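Local coordinates for protein monomethylamine methyltransferase mtmB1 (Methanosarcina barkeri, PDB 1NTH) that catalyses transfer of the methyl group from monomethylamine to the corrinoid cofactor of its partner protein MtmC, in methanogenesis from methylamine, at residues A[5-10]-A[88-93]; A[257-262]-A[331-336]; A[351-356]-A[362-367]. One frame throughout, in Å; residues are numbered along the deposited sequence. Where two conformers were deposited one is given.

Interaction 1: residues A[5-10]-A[88-93]; sequences KSFDCY and EDEIWD
Asp93 OD1 takes a hydrogen bond from Ser6 OG at 2.7 Å, approached on its syn side and 22° out of the carboxylate plane. Asp93 presents that oxygen because its CG stands anti to the backbone N (chi1 172°). The same OD1 receives a 2.7 Å hydrogen bond from water 2, which also donates to Glu90 O and accepts from Phe7 N at 3.0 Å. Aspartate suits the position: its short carboxylate arm accepts from the serine and the water together. This is a largely water-mediated docking of the extended N-terminal segment onto helix 88-95, at the periphery of the TIM-barrel subunit and against a neighbouring one: Ser6 OG is also hydrogen-bonded to Lys151 N of the second subunit. With an alanine in place of Asp93, the Ser6 hydroxyl would probably lose its acceptor and water 2 one of its three ties. One turn back, Glu90 reaches the chain through water 1, which donates to Glu90 OE2 at 2.8 Å and to Lys5 O at 2.6 Å; OE2 is further paired with Arg15. The Phe7 ring comes to 4.2 Å of Glu90 OE1 through CD1, while it meets Tyr86 edge-to-face and packs on Leu287.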
loop_
_atom_site.group_PDB
_atom_site.type_symbol
_atom_site.label_atom_id
_atom_site.label_comp_id
_atom_site.label_asym_id
_atom_site.label_seq_id
_atom_site.Cartn_x
_atom_site.Cartn_y
_atom_site.Cartn_z
ATOM N N LYS A 5 -2.716 -23.166 -28.259
ATOM C CA LYS A 5 -2.736 -22.098 -27.268
ATOM C C LYS A 5 -1.391 -21.394 -27.306
ATOM O O LYS A 5 -0.400 -21.973 -27.758
ATOM C CB LYS A 5 -2.976 -22.665 -25.863
ATOM C CG LYS A 5 -1.868 -23.585 -25.359
ATOM C CD LYS A 5 -2.114 -24.052 -23.926
ATOM C CE LYS A 5 -1.997 -22.912 -22.916
ATOM N NZ LYS A 5 -0.617 -22.342 -22.862
ATOM N N SER A 6 -1.349 -20.145 -26.853
ATOM C CA SER A 6 -0.084 -19.426 -26.835
ATOM C C SER A 6 0.857 -20.252 -25.969
ATOM O O SER A 6 0.500 -20.669 -24.867
ATOM C CB SER A 6 -0.261 -18.023 -26.250
ATOM O OG SER A 6 -1.034 -17.211 -27.122
ATOM N N PHE A 7 2.059 -20.490 -26.474
ATOM C CA PHE A 7 3.036 -21.299 -25.763
ATOM C C PHE A 7 3.557 -20.658 -24.478
ATOM O O PHE A 7 3.795 -19.454 -24.428
ATOM C CB PHE A 7 4.219 -21.592 -26.688
ATOM C CG PHE A 7 5.168 -22.616 -26.146
ATOM C CD1 PHE A 7 4.982 -23.967 -26.423
ATOM C CD2 PHE A 7 6.227 -22.236 -25.334
ATOM C CE1 PHE A 7 5.843 -24.924 -25.892
ATOM C CE2 PHE A 7 7.092 -23.183 -24.797
ATOM C CZ PHE A 7 6.898 -24.531 -25.080
ATOM N N ASP A 8 3.721 -21.471 -23.439
ATOM C CA ASP A 8 4.265 -20.987 -22.173
ATOM C C ASP A 8 5.089 -22.071 -21.481
ATOM O O ASP A 8 5.188 -23.200 -21.973
ATOM C CB ASP A 8 3.156 -20.470 -21.239
ATOM C CG ASP A 8 2.103 -21.514 -20.926
ATOM O OD1 ASP A 8 2.444 -22.713 -20.855
ATOM O OD2 ASP A 8 0.927 -21.125 -20.730
ATOM N N CYS A 9 5.687 -21.717 -20.348
ATOM C CA CYS A 9 6.529 -22.635 -19.586
ATOM C C CYS A 9 5.833 -23.943 -19.216
ATOM O O CYS A 9 6.489 -24.975 -19.059
ATOM C CB CYS A 9 7.044 -21.944 -18.315
ATOM S SG CYS A 9 5.745 -21.267 -17.240
ATOM N N TYR A 10 4.511 -23.905 -19.076
ATOM C CA TYR A 10 3.766 -25.105 -18.723
ATOM C C TYR A 10 3.752 -26.070 -19.902
ATOM O O TYR A 10 3.898 -27.281 -19.721
ATOM C CB TYR A 10 2.343 -24.737 -18.300
ATOM C CG TYR A 10 2.331 -23.755 -17.152
ATOM C CD1 TYR A 10 2.104 -22.397 -17.372
ATOM C CD2 TYR A 10 2.612 -24.176 -15.854
ATOM C CE1 TYR A 10 2.162 -21.478 -16.327
ATOM C CE2 TYR A 10 2.672 -23.263 -14.798
ATOM C CZ TYR A 10 2.450 -21.920 -15.043
ATOM O OH TYR A 10 2.526 -21.014 -14.008
ATOM N N GLU A 88 5.416 -23.626 -36.286
ATOM C CA GLU A 88 5.629 -22.314 -36.879
ATOM C C GLU A 88 4.624 -21.292 -36.361
ATOM O O GLU A 88 4.983 -20.153 -36.067
ATOM C CB GLU A 88 5.522 -22.396 -38.401
ATOM C CG GLU A 88 6.012 -21.151 -39.110
ATOM C CD GLU A 88 5.867 -21.249 -40.614
ATOM O OE1 GLU A 88 6.084 -22.353 -41.156
ATOM O OE2 GLU A 88 5.550 -20.224 -41.253
ATOM N N ASP A 89 3.366 -21.702 -36.249
ATOM C CA ASP A 89 2.327 -20.799 -35.774
ATOM C C ASP A 89 2.535 -20.376 -34.325
ATOM O O ASP A 89 2.191 -19.256 -33.950
ATOM C CB ASP A 89 0.946 -21.433 -35.936
ATOM C CG ASP A 89 0.555 -21.600 -37.391
ATOM O OD1 ASP A 89 0.850 -20.689 -38.194
ATOM O OD2 ASP A 89 -0.060 -22.633 -37.728
ATOM N N GLU A 90 3.092 -21.267 -33.509
ATOM C CA GLU A 90 3.340 -20.934 -32.109
ATOM C C GLU A 90 4.447 -19.894 -32.017
ATOM O O GLU A 90 4.374 -18.971 -31.204
ATOM C CB GLU A 90 3.738 -22.182 -31.312
ATOM C CG GLU A 90 2.644 -23.232 -31.237
ATOM C CD GLU A 90 3.088 -24.508 -30.543
ATOM O OE1 GLU A 90 4.304 -24.797 -30.533
ATOM O OE2 GLU A 90 2.210 -25.230 -30.023
ATOM N N ILE A 91 5.476 -20.040 -32.848
ATOM C CA ILE A 91 6.573 -19.084 -32.828
ATOM C C ILE A 91 6.096 -17.701 -33.267
ATOM O O ILE A 91 6.464 -16.693 -32.661
ATOM C CB ILE A 91 7.743 -19.545 -33.731
ATOM C CG1 ILE A 91 8.276 -20.893 -33.229
ATOM C CG2 ILE A 91 8.865 -18.509 -33.702
ATOM C CD1 ILE A 91 9.410 -21.465 -34.071
ATOM N N TRP A 92 5.272 -17.646 -34.311
ATOM C CA TRP A 92 4.773 -16.357 -34.783
ATOM C C TRP A 92 3.854 -15.687 -33.765
ATOM O O TRP A 92 3.862 -14.462 -33.631
ATOM C CB TRP A 92 4.056 -16.514 -36.127
ATOM C CG TRP A 92 5.015 -16.493 -37.278
ATOM C CD1 TRP A 92 5.240 -17.493 -38.184
ATOM C CD2 TRP A 92 5.907 -15.426 -37.627
ATOM N NE1 TRP A 92 6.221 -17.113 -39.073
ATOM C CE2 TRP A 92 6.646 -15.850 -38.754
ATOM C CE3 TRP A 92 6.154 -14.153 -37.094
ATOM C CZ2 TRP A 92 7.617 -15.044 -39.360
ATOM C CZ3 TRP A 92 7.120 -13.350 -37.698
ATOM C CH2 TRP A 92 7.840 -13.803 -38.819
ATOM N N ASP A 93 3.063 -16.484 -33.053
ATOM C CA ASP A 93 2.170 -15.934 -32.036
ATOM C C ASP A 93 3.014 -15.228 -30.976
ATOM O O ASP A 93 2.646 -14.164 -30.486
ATOM C CB ASP A 93 1.339 -17.053 -31.399
ATOM C CG ASP A 93 0.529 -16.577 -30.198
ATOM O OD1 ASP A 93 0.795 -17.065 -29.082
ATOM O OD2 ASP A 93 -0.370 -15.722 -30.370
HETATM O O HOH W 1 0.192 -24.483 -28.214
HETATM O O HOH W 2 2.852 -18.823 -28.807
#

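Interaction 2: residues A[257-262]-A[331-336]; sequences MDEQMP and GNQYYP
Gln333 NE2 is the polar atom on which the two segments converge. It donates a hydrogen bond to Asp296 O, and across the contact it is approached by Met261 and Glu259. Met261 CG and SD both lie 3.3 Å from Gln333 NE2, and the same CG lies 3.6 Å from Gln333 CD. In Met261 the bend at chi2 (69°) sets SD beside the amide nitrogen, and the two side chains cross at about a right angle. A methionine suits this role, being a flexible, weakly polar chain that can lie against the amide while NE2 is bonded to Asp296 O. Glu259 OE2 stops 3.7 Å from Gln333 NE2. Its carboxylate lies only 26° from the plane of the amide, and its other oxygen, OE1, is hydrogen-bonded to Ser231 OG. Gln333 gets there with CG wedged between backbone N and carbonyl carbon (chi1 50°) and the chain extended beyond. Glu259, Met261 and Gln333 were each modelled in two conformers, so these details hold for one of them. Asn332, the residue before Gln333, starts away from the other segment and hydrogen-bonds through ND2 to Asp356 OD1 of helix 343-359. The CA atoms of Glu259 and Asn332 are 9.1 Å apart because strand 293-300 runs between strands 255-259 and 330-333, and Leu295 on it touches both Glu259 and Gln333. Glu259 and Gln333 lie near the C-terminal ends of parallel barrel strands, the end where TIM-barrel enzymes carry their active sites, which is consistent with a place at the catalytic mouth of the barrel.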
loop_
_atom_site.group_PDB
_atom_site.type_symbol
_atom_site.label_atom_id
_atom_site.label_comp_id
_atom_site.label_asym_id
_atom_site.label_seq_id
_atom_site.Cartn_x
_atom_site.Cartn_y
_atom_site.Cartn_z
ATOM N N MET A 257 13.500 -10.826 -17.579
ATOM C CA MET A 257 14.651 -10.671 -18.457
ATOM C C MET A 257 15.238 -12.055 -18.705
ATOM O O MET A 257 15.805 -12.668 -17.802
ATOM C CB MET A 257 15.729 -9.780 -17.832
ATOM C CG MET A 257 16.943 -9.605 -18.755
ATOM S SD MET A 257 18.475 -9.193 -17.896
ATOM C CE MET A 257 18.957 -10.828 -17.311
ATOM N N ASP A 258 15.066 -12.551 -19.924
ATOM C CA ASP A 258 15.618 -13.844 -20.305
ATOM C C ASP A 258 17.004 -13.536 -20.858
ATOM O O ASP A 258 17.181 -12.546 -21.566
ATOM C CB ASP A 258 14.743 -14.479 -21.388
ATOM C CG ASP A 258 15.417 -15.650 -22.079
ATOM O OD1 ASP A 258 15.082 -16.811 -21.760
ATOM O OD2 ASP A 258 16.284 -15.401 -22.942
ATOM N N GLU A 259 17.994 -14.354 -20.525
ATOM C CA GLU A 259 19.335 -14.113 -21.035
ATOM C C GLU A 259 19.939 -15.363 -21.658
ATOM O O GLU A 259 19.598 -16.482 -21.282
ATOM C CB GLU A 259 20.260 -13.623 -19.918
ATOM C CG GLU A 259 20.557 -14.654 -18.849
ATOM C CD GLU A 259 21.571 -14.160 -17.838
ATOM O OE1 GLU A 259 21.988 -14.957 -16.972
ATOM O OE2 GLU A 259 21.950 -12.972 -17.910
ATOM N N GLN A 260 20.817 -15.157 -22.632
ATOM C CA GLN A 260 21.517 -16.262 -23.276
ATOM C C GLN A 260 22.833 -15.681 -23.760
ATOM O O GLN A 260 22.881 -14.561 -24.277
ATOM C CB GLN A 260 20.714 -16.842 -24.445
ATOM C CG GLN A 260 21.054 -18.313 -24.740
ATOM C CD GLN A 260 22.221 -18.486 -25.700
ATOM O OE1 GLN A 260 23.033 -19.405 -25.553
ATOM N NE2 GLN A 260 22.296 -17.620 -26.703
ATOM N N MET A 261 23.906 -16.432 -23.560
ATOM C CA MET A 261 25.227 -15.978 -23.953
ATOM C C MET A 261 25.849 -16.977 -24.917
ATOM O O MET A 261 26.600 -17.862 -24.507
ATOM C CB MET A 261 26.106 -15.819 -22.713
ATOM C CG MET A 261 25.587 -14.785 -21.707
ATOM S SD MET A 261 24.061 -15.248 -20.825
ATOM C CE MET A 261 24.727 -16.335 -19.548
ATOM N N PRO A 262 25.538 -16.847 -26.216
ATOM C CA PRO A 262 26.087 -17.767 -27.217
ATOM C C PRO A 262 27.608 -17.706 -27.254
ATOM O O PRO A 262 28.203 -16.639 -27.112
ATOM C CB PRO A 262 25.430 -17.301 -28.514
ATOM C CG PRO A 262 25.228 -15.832 -28.286
ATOM C CD PRO A 262 24.742 -15.782 -26.854
ATOM N N GLY A 331 19.041 -6.308 -24.733
ATOM C CA GLY A 331 20.196 -5.644 -24.168
ATOM C C GLY A 331 21.402 -6.535 -24.364
ATOM O O GLY A 331 21.271 -7.650 -24.875
ATOM N N ASN A 332 22.574 -6.048 -23.978
ATOM C CA ASN A 332 23.794 -6.842 -24.091
ATOM C C ASN A 332 24.588 -6.663 -22.802
ATOM O O ASN A 332 24.532 -5.602 -22.173
ATOM C CB ASN A 332 24.618 -6.404 -25.308
ATOM C CG ASN A 332 25.599 -7.481 -25.762
ATOM O OD1 ASN A 332 25.589 -8.600 -25.243
ATOM N ND2 ASN A 332 26.441 -7.150 -26.734
ATOM N N GLN A 333 25.319 -7.707 -22.410
ATOM C CA GLN A 333 26.110 -7.708 -21.182
ATOM C C GLN A 333 27.604 -7.589 -21.485
ATOM O O GLN A 333 28.084 -8.080 -22.505
ATOM C CB GLN A 333 25.828 -8.967 -20.361
ATOM C CG GLN A 333 25.912 -10.260 -21.132
ATOM C CD GLN A 333 25.442 -11.448 -20.316
ATOM O OE1 GLN A 333 26.119 -11.891 -19.393
ATOM N NE2 GLN A 333 24.269 -11.960 -20.647
ATOM N N TYR A 334 28.322 -6.935 -20.577
ATOM C CA TYR A 334 29.747 -6.630 -20.737
ATOM C C TYR A 334 30.771 -7.424 -19.927
ATOM O O TYR A 334 30.773 -7.366 -18.697
ATOM C CB TYR A 334 29.954 -5.138 -20.434
ATOM C CG TYR A 334 29.265 -4.205 -21.406
ATOM C CD1 TYR A 334 27.891 -4.300 -21.652
ATOM C CD2 TYR A 334 29.999 -3.260 -22.121
ATOM C CE1 TYR A 334 27.272 -3.483 -22.595
ATOM C CE2 TYR A 334 29.393 -2.439 -23.061
ATOM C CZ TYR A 334 28.032 -2.559 -23.300
ATOM O OH TYR A 334 27.449 -1.785 -24.275
ATOM N N TYR A 335 31.657 -8.132 -20.633
ATOM C CA TYR A 335 32.733 -8.921 -20.024
ATOM C C TYR A 335 34.094 -8.586 -20.631
ATOM O O TYR A 335 34.561 -9.284 -21.531
ATOM C CB TYR A 335 32.482 -10.418 -20.184
ATOM C CG TYR A 335 31.503 -10.998 -19.198
ATOM C CD1 TYR A 335 30.143 -11.077 -19.495
ATOM C CD2 TYR A 335 31.942 -11.503 -17.975
ATOM C CE1 TYR A 335 29.246 -11.654 -18.599
ATOM C CE2 TYR A 335 31.056 -12.078 -17.073
ATOM C CZ TYR A 335 29.713 -12.155 -17.392
ATOM O OH TYR A 335 28.848 -12.768 -16.515
ATOM N N PRO A 336 34.745 -7.513 -20.159
ATOM C CA PRO A 336 36.060 -7.155 -20.702
ATOM C C PRO A 336 37.127 -8.092 -20.132
ATOM O O PRO A 336 36.930 -8.693 -19.074
ATOM C CB PRO A 336 36.272 -5.725 -20.205
ATOM C CG PRO A 336 34.877 -5.229 -19.911
ATOM C CD PRO A 336 34.217 -6.433 -19.309
#

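Interaction 3: residues A[351-356]-A[362-367]; sequences AQSITD and EILSGV
This is a van der Waals contact inside a beta-alpha-beta unit, where helix 343-359 lies against strand 363-366, the strand that follows it in the barrel. Leu364 carries it, its two methyls touching different residues of the helix. CD2 rests 3.4 Å from Asp356 CB, the two side chains running past each other in opposite senses, so the leucine meets the aliphatic root of the aspartate. CD1 lies 3.8 Å from Ser353 OG, one turn earlier. In Leu364, chi1 (-50°) carries CG toward the helix, where the two methyls reach different residues, as suits a branched, apolar side chain on the outer side of a barrel strand. The polar ends are engaged with other partners: Ser353 OG is hydrogen-bonded to Met386 O, and Asp356 OD1 to Asn332 ND2, while Asp356 OD2 has a probable hydrogen bond with Tyr334 OH. Within the helix, Thr355 OG1 donates to Ala351 O at 2.9 Å, reaching it from the face opposite the backbone N-H of Thr355. The next strand residue, Ser365, is hydrogen-bonded through OG to the pyrrolysine at position 202 and to Gln127. Around the contact, helix 380-393 packs on Ser353, helix 398-410 takes Ile354 and Thr355, and helix 309-325 meets Ala351 and Gln352, while strand 363-366 runs parallel between strands 125-128 and 330-333.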
loop_
_atom_site.group_PDB
_atom_site.type_symbol
_atom_site.label_atom_id
_atom_site.label_comp_id
_atom_site.label_asym_id
_atom_site.label_seq_id
_atom_site.Cartn_x
_atom_site.Cartn_y
_atom_site.Cartn_z
ATOM N N ALA A 351 34.226 -0.204 -26.974
ATOM C CA ALA A 351 33.960 -0.838 -28.258
ATOM C C ALA A 351 32.595 -1.515 -28.223
ATOM O O ALA A 351 31.836 -1.444 -29.190
ATOM C CB ALA A 351 35.047 -1.863 -28.582
ATOM N N GLN A 352 32.272 -2.162 -27.107
ATOM C CA GLN A 352 30.985 -2.834 -27.015
ATOM C C GLN A 352 29.835 -1.838 -26.905
ATOM O O GLN A 352 28.760 -2.069 -27.454
ATOM C CB GLN A 352 30.949 -3.801 -25.833
ATOM C CG GLN A 352 29.745 -4.721 -25.899
ATOM C CD GLN A 352 29.755 -5.791 -24.838
ATOM O OE1 GLN A 352 30.816 -6.206 -24.366
ATOM N NE2 GLN A 352 28.569 -6.264 -24.467
ATOM N N SER A 353 30.058 -0.733 -26.200
ATOM C CA SER A 353 29.017 0.280 -26.062
ATOM C C SER A 353 28.711 0.893 -27.429
ATOM O O SER A 353 27.557 1.172 -27.755
ATOM C CB SER A 353 29.459 1.367 -25.080
ATOM O OG SER A 353 28.452 2.356 -24.935
ATOM N N ILE A 354 29.746 1.096 -28.238
ATOM C CA ILE A 354 29.550 1.653 -29.571
ATOM C C ILE A 354 28.718 0.670 -30.397
ATOM O O ILE A 354 27.736 1.049 -31.035
ATOM C CB ILE A 354 30.904 1.895 -30.281
ATOM C CG1 ILE A 354 31.654 3.034 -29.586
ATOM C CG2 ILE A 354 30.679 2.196 -31.761
ATOM C CD1 ILE A 354 33.104 3.186 -30.040
ATOM N N THR A 355 29.110 -0.598 -30.361
ATOM C CA THR A 355 28.416 -1.643 -31.104
ATOM C C THR A 355 26.961 -1.802 -30.665
ATOM O O THR A 355 26.055 -1.831 -31.500
ATOM C CB THR A 355 29.128 -2.997 -30.934
ATOM O OG1 THR A 355 30.495 -2.871 -31.346
ATOM C CG2 THR A 355 28.442 -4.076 -31.766
ATOM N N ASP A 356 26.743 -1.907 -29.357
ATOM C CA ASP A 356 25.396 -2.079 -28.821
ATOM C C ASP A 356 24.484 -0.889 -29.099
ATOM O O ASP A 356 23.321 -1.055 -29.467
ATOM C CB ASP A 356 25.449 -2.328 -27.310
ATOM C CG ASP A 356 26.059 -3.674 -26.961
ATOM O OD1 ASP A 356 26.048 -4.576 -27.829
ATOM O OD2 ASP A 356 26.530 -3.832 -25.814
ATOM N N GLU A 362 18.404 -1.768 -26.451
ATOM C CA GLU A 362 17.649 -0.867 -25.589
ATOM C C GLU A 362 18.329 -0.711 -24.234
ATOM O O GLU A 362 18.202 0.328 -23.588
ATOM C CB GLU A 362 16.225 -1.383 -25.369
ATOM C CG GLU A 362 15.265 -1.170 -26.530
ATOM C CD GLU A 362 15.498 -2.108 -27.697
ATOM O OE1 GLU A 362 15.935 -3.258 -27.473
ATOM O OE2 GLU A 362 15.222 -1.702 -28.845
ATOM N N ILE A 363 19.047 -1.746 -23.806
ATOM C CA ILE A 363 19.720 -1.726 -22.513
ATOM C C ILE A 363 21.167 -2.218 -22.581
ATOM O O ILE A 363 21.466 -3.202 -23.259
ATOM C CB ILE A 363 18.959 -2.613 -21.496
ATOM C CG1 ILE A 363 17.528 -2.089 -21.314
ATOM C CG2 ILE A 363 19.700 -2.634 -20.162
ATOM C CD1 ILE A 363 16.641 -2.999 -20.468
ATOM N N LEU A 364 22.058 -1.518 -21.885
ATOM C CA LEU A 364 23.469 -1.897 -21.809
ATOM C C LEU A 364 23.679 -2.314 -20.355
ATOM O O LEU A 364 23.483 -1.507 -19.446
ATOM C CB LEU A 364 24.373 -0.703 -22.140
ATOM C CG LEU A 364 24.067 0.071 -23.423
ATOM C CD1 LEU A 364 25.149 1.127 -23.646
ATOM C CD2 LEU A 364 24.008 -0.887 -24.597
ATOM N N SER A 365 24.073 -3.565 -20.132
ATOM C CA SER A 365 24.265 -4.073 -18.773
ATOM C C SER A 365 25.741 -4.397 -18.508
ATOM O O SER A 365 26.248 -5.424 -18.961
ATOM C CB SER A 365 23.399 -5.328 -18.579
ATOM O OG SER A 365 23.208 -5.638 -17.208
ATOM N N GLY A 366 26.419 -3.517 -17.773
ATOM C CA GLY A 366 27.832 -3.720 -17.477
ATOM C C GLY A 366 28.276 -2.999 -16.217
ATOM O O GLY A 366 27.480 -2.300 -15.599
ATOM N N VAL A 367 29.552 -3.106 -15.847
ATOM C CA VAL A 367 30.559 -3.849 -16.602
ATOM C C VAL A 367 31.232 -4.898 -15.716
ATOM O O VAL A 367 31.730 -4.578 -14.638
ATOM C CB VAL A 367 31.645 -2.876 -17.126
ATOM C CG1 VAL A 367 32.755 -3.644 -17.824
ATOM C CG2 VAL A 367 31.013 -1.850 -18.065
#

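How the interactions relate
Along the chain the three contacts come in series, none nested in or crossing another. Interaction 1 first brings helix 88-95 back to the N-terminal segment, closing a mostly helical loop of 77 residues at the rim of the subunit; its nearest atoms stay about 10 Å from interaction 2 and about 17 Å from interaction 3. Interaction 2 then closes a 68-residue loop between barrel strands 255-259 and 330-333. Interaction 3 is a short return of five residues from helix 343-359 to strand 363-366. Interactions 2 and 3 touch: Tyr334 OH and Asp356 OD2 lie 2.7 Å apart, a probable hydrogen bond that ties the loop after strand 330-333 to helix 343-359.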